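Local structure of VP5 (Halorubrum pleomorphic virus 6, 6QGL) at residues Lys58-Asn61 against Gln62-Val66; Tyr226-Phe229 against Ser230-Asn233. The protein is a viral envelope protein that probably drives fusion of the viral membrane with that of its haloarchaeal host. All blocks are in the same frame, centred on the assembly; numbering follows the deposited sequence.

Interaction 1: residues Lys58-Asn61 against Gln62-Val66; sequences KSNN and QSTMV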
# COMPACT_ATOMS: atom_id res chain seq x y z
N LYS A 58 7.77 -6.91 -0.78
CA LYS A 58 7.02 -6.82 0.48
C LYS A 58 6.42 -5.42 0.64
O LYS A 58 5.23 -5.31 0.91
CB LYS A 58 7.88 -7.19 1.69
CG LYS A 58 7.04 -7.47 2.93
CD LYS A 58 7.84 -7.46 4.21
CE LYS A 58 6.91 -7.47 5.39
NZ LYS A 58 7.63 -7.75 6.66
N SER A 59 7.24 -4.37 0.40
CA SER A 59 6.84 -2.96 0.48
C SER A 59 5.70 -2.64 -0.48
O SER A 59 4.77 -1.93 -0.09
CB SER A 59 8.04 -2.05 0.21
OG SER A 59 7.71 -0.69 0.41
N ASN A 60 5.76 -3.17 -1.71
CA ASN A 60 4.74 -3.00 -2.74
C ASN A 60 3.44 -3.69 -2.31
O ASN A 60 2.37 -3.08 -2.40
CB ASN A 60 5.23 -3.55 -4.09
CG ASN A 60 4.15 -3.69 -5.14
OD1 ASN A 60 3.62 -2.70 -5.66
ND2 ASN A 60 3.80 -4.92 -5.47
N ASN A 61 3.55 -4.94 -1.82
CA ASN A 61 2.41 -5.74 -1.36
C ASN A 61 1.75 -5.12 -0.12
O ASN A 61 0.52 -5.14 -0.04
CB ASN A 61 2.81 -7.20 -1.12
CG ASN A 61 3.15 -7.98 -2.37
OD1 ASN A 61 2.92 -7.55 -3.51
ND2 ASN A 61 3.74 -9.15 -2.19
N GLN A 62 2.55 -4.52 0.80
CA GLN A 62 2.06 -3.83 2.00
C GLN A 62 1.21 -2.62 1.58
O GLN A 62 0.06 -2.51 1.99
CB GLN A 62 3.21 -3.37 2.92
CG GLN A 62 4.00 -4.46 3.66
CD GLN A 62 3.21 -5.34 4.60
OE1 GLN A 62 2.31 -4.91 5.33
NE2 GLN A 62 3.56 -6.62 4.62
N SER A 63 1.77 -1.77 0.71
CA SER A 63 1.09 -0.56 0.23
C SER A 63 -0.19 -0.81 -0.57
O SER A 63 -1.08 0.03 -0.50
CB SER A 63 2.05 0.31 -0.58
OG SER A 63 2.52 -0.35 -1.74
N THR A 64 -0.29 -1.93 -1.32
CA THR A 64 -1.49 -2.18 -2.13
C THR A 64 -2.49 -3.15 -1.49
O THR A 64 -3.57 -2.70 -1.09
CB THR A 64 -1.12 -2.60 -3.56
OG1 THR A 64 -0.39 -3.83 -3.52
CG2 THR A 64 -0.32 -1.54 -4.31
N MET A 65 -2.14 -4.43 -1.33
CA MET A 65 -3.06 -5.47 -0.85
C MET A 65 -3.09 -5.72 0.66
O MET A 65 -4.15 -5.66 1.27
CB MET A 65 -2.80 -6.81 -1.58
CG MET A 65 -2.43 -6.66 -3.04
SD MET A 65 -3.84 -6.28 -4.10
CE MET A 65 -3.01 -5.68 -5.55
N VAL A 66 -1.92 -6.03 1.23
CA VAL A 66 -1.68 -6.45 2.61
C VAL A 66 -2.09 -5.43 3.70
O VAL A 66 -2.72 -5.84 4.67
CB VAL A 66 -0.19 -6.89 2.76
CG1 VAL A 66 0.14 -7.31 4.19
CG2 VAL A 66 0.16 -8.02 1.78
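Asn60 O accepts two hydrogen bonds from Thr64, one from N in the ordinary i to i+4 bond and one from OG1, each at 3.1 Å. The two donors come from opposite faces of the carbonyl plane, the amide tilted 20° from it and the hydroxyl 32°. A chi1 of 62° puts OG1 between the backbone N and the carbonyl carbon of Thr64, which turns it back over the preceding turn. Ser63 OG, placed by the same first torsion, lies near the carbonyls of Ser59 and Asn60. Ser63 N bonds to Ser59 O as usual. On another side of the helix, Lys58 and Gln62 run alongside each other in the same direction, CE of Lys58 lying 3.5 Å from NE2 of Gln62. These are neighbours rather than bonded partners: Lys58 NZ donates to Gln225 O, and Gln62 NE2 probably to Glu231 OE2. Toward the end of the helix the ladder shifts. Asn61 O is reached by Val66 N at 2.9 Å, whereas its bond from Met65 N is weak. CG2 of Val66 rests against that carbonyl and approaches Asn61 CB. Further out, Asn61 ND2 is tied to Thr126 OG1 of helix 97-140, Met65 packs on Phe119 and Ser122 of that helix, and Val66 touches Glu231 and Trp232 of helix 229-257. Backbone bonding joins Ser63 to Gly21. The arrangement is that of a helix C-terminus closing in a wider pi-type turn, i to i+5, with a threonine hydroxyl folded back onto a main-chain carbonyl, here where helix 43-66 packs against its helical neighbours.

Interaction 2: residues Tyr226-Phe229 against Ser230-Asn233; sequences YMKF and SEWN
The Lys228 carbonyl opens the first turn of helix 229-257, receiving Trp232 N at 3.0 Å in the i to i+4 bond; a second bond to it, from Glu231 N, is weak. Lys228 itself holds the N-cap position, and Phe229 O continues the ladder by accepting Asn233 N at 2.7 Å. The strand end before the cap is turned by Met227, whose backbone lies in the left-handed region. Phe229 (chi1 171°) and Asn233 (chi1 -172°) both carry CG opposite the backbone N, which sends ring and amide the same way, one turn apart, and lets them stack with their planes 15° apart. Asn233 CB sits over one ring face, 3.8 Å from the centroid, as a CH-pi contact, while its amide carbon CG comes to 3.4 Å from Phe229 CZ. Asn233 ND2 donates to Pro206 O, which probably steadies the amide. The extended Lys228 chain crosses that of Glu231 at a slant, its CD 3.5 Å from the carboxylate carbon CD; the charged ends meet in a long salt bridge, NZ to OE1 at 3.8 Å. Glu231 OE2 probably turns instead to Gln62 NE2. Lys228 O also lies at the edge of the Trp232 indole, in its plane. The helix start rests on its backbone bonds, with the Phe229-Asn233 stack laid over them; the long lysine-glutamate pair probably adds little.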
# COMPACT_ATOMS: atom_id res chain seq x y z
N TYR A 226 8.18 -12.34 4.59
CA TYR A 226 7.17 -11.98 3.60
C TYR A 226 6.39 -13.23 3.17
O TYR A 226 6.67 -14.31 3.70
CB TYR A 226 7.76 -11.17 2.43
CG TYR A 226 8.40 -11.95 1.30
CD1 TYR A 226 9.50 -12.78 1.52
CD2 TYR A 226 7.96 -11.79 -0.02
CE1 TYR A 226 10.10 -13.48 0.48
CE2 TYR A 226 8.57 -12.48 -1.07
CZ TYR A 226 9.64 -13.32 -0.81
OH TYR A 226 10.24 -14.00 -1.85
N MET A 227 5.38 -13.08 2.28
CA MET A 227 4.48 -14.15 1.82
C MET A 227 3.71 -14.72 3.01
O MET A 227 3.38 -15.91 3.01
CB MET A 227 5.27 -15.28 1.14
CG MET A 227 5.68 -15.02 -0.26
SD MET A 227 6.83 -16.31 -0.77
CE MET A 227 5.71 -17.71 -0.96
N LYS A 228 3.47 -13.89 4.04
CA LYS A 228 2.79 -14.28 5.27
C LYS A 228 1.36 -14.68 5.00
O LYS A 228 0.58 -13.87 4.50
CB LYS A 228 2.84 -13.14 6.30
CG LYS A 228 4.14 -13.06 7.10
CD LYS A 228 4.26 -11.72 7.78
CE LYS A 228 5.07 -11.77 9.04
NZ LYS A 228 5.17 -10.42 9.66
N PHE A 229 1.01 -15.94 5.32
CA PHE A 229 -0.36 -16.43 5.14
C PHE A 229 -1.33 -15.61 5.99
O PHE A 229 -2.39 -15.26 5.50
CB PHE A 229 -0.49 -17.93 5.46
CG PHE A 229 -1.92 -18.42 5.50
CD1 PHE A 229 -2.60 -18.71 4.32
CD2 PHE A 229 -2.59 -18.56 6.71
CE1 PHE A 229 -3.92 -19.14 4.36
CE2 PHE A 229 -3.92 -19.00 6.74
CZ PHE A 229 -4.57 -19.30 5.57
N SER A 230 -0.95 -15.29 7.24
CA SER A 230 -1.76 -14.49 8.16
C SER A 230 -2.11 -13.12 7.57
O SER A 230 -3.24 -12.66 7.75
CB SER A 230 -1.07 -14.34 9.51
OG SER A 230 0.07 -13.50 9.44
N GLU A 231 -1.17 -12.48 6.84
CA GLU A 231 -1.37 -11.18 6.20
C GLU A 231 -2.28 -11.29 4.96
O GLU A 231 -3.26 -10.55 4.85
CB GLU A 231 -0.02 -10.52 5.85
CG GLU A 231 0.69 -9.89 7.04
CD GLU A 231 2.03 -9.21 6.81
OE1 GLU A 231 2.49 -8.51 7.74
OE2 GLU A 231 2.64 -9.39 5.73
N TRP A 232 -1.96 -12.24 4.06
CA TRP A 232 -2.72 -12.49 2.82
C TRP A 232 -4.13 -13.02 3.06
O TRP A 232 -5.06 -12.61 2.38
CB TRP A 232 -1.93 -13.41 1.89
CG TRP A 232 -0.79 -12.72 1.19
CD1 TRP A 232 0.49 -12.58 1.65
CD2 TRP A 232 -0.84 -12.04 -0.06
NE1 TRP A 232 1.24 -11.88 0.74
CE2 TRP A 232 0.45 -11.54 -0.32
CE3 TRP A 232 -1.86 -11.83 -1.02
CZ2 TRP A 232 0.76 -10.82 -1.49
CZ3 TRP A 232 -1.56 -11.12 -2.16
CH2 TRP A 232 -0.26 -10.62 -2.39
N ASN A 233 -4.28 -13.94 4.04
CA ASN A 233 -5.57 -14.54 4.39
C ASN A 233 -6.49 -13.54 5.08
O ASN A 233 -7.71 -13.66 4.93
CB ASN A 233 -5.39 -15.79 5.26
CG ASN A 233 -6.66 -16.56 5.52
OD1 ASN A 233 -7.11 -16.67 6.66
ND2 ASN A 233 -7.25 -17.10 4.46

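Interactions 1 and 2 meet directly, their centres about 11 Å apart, where the C-terminal end of helix 43-66 lies beside the start of helix 229-257. Gln62 NE2 probably hydrogen-bonds Glu231 OE2 at 3.1 Å, and Val66 CG1 packs on the same carboxylate oxygen at 3.6 Å. Asn61 ND2 approaches Trp232 CZ2 at 3.5 Å, and Lys58 CG packs on Tyr226 CB. Interaction 1, nearer the chain centre, has five buried residues among its nine and is mainly backbone helix bonding, with a threonine hydroxyl adding a bond to a main-chain carbonyl. Interaction 2 lies farther out, with two buried and one exposed among seven; it adds a stacked ring-amide pair and a long ion pair.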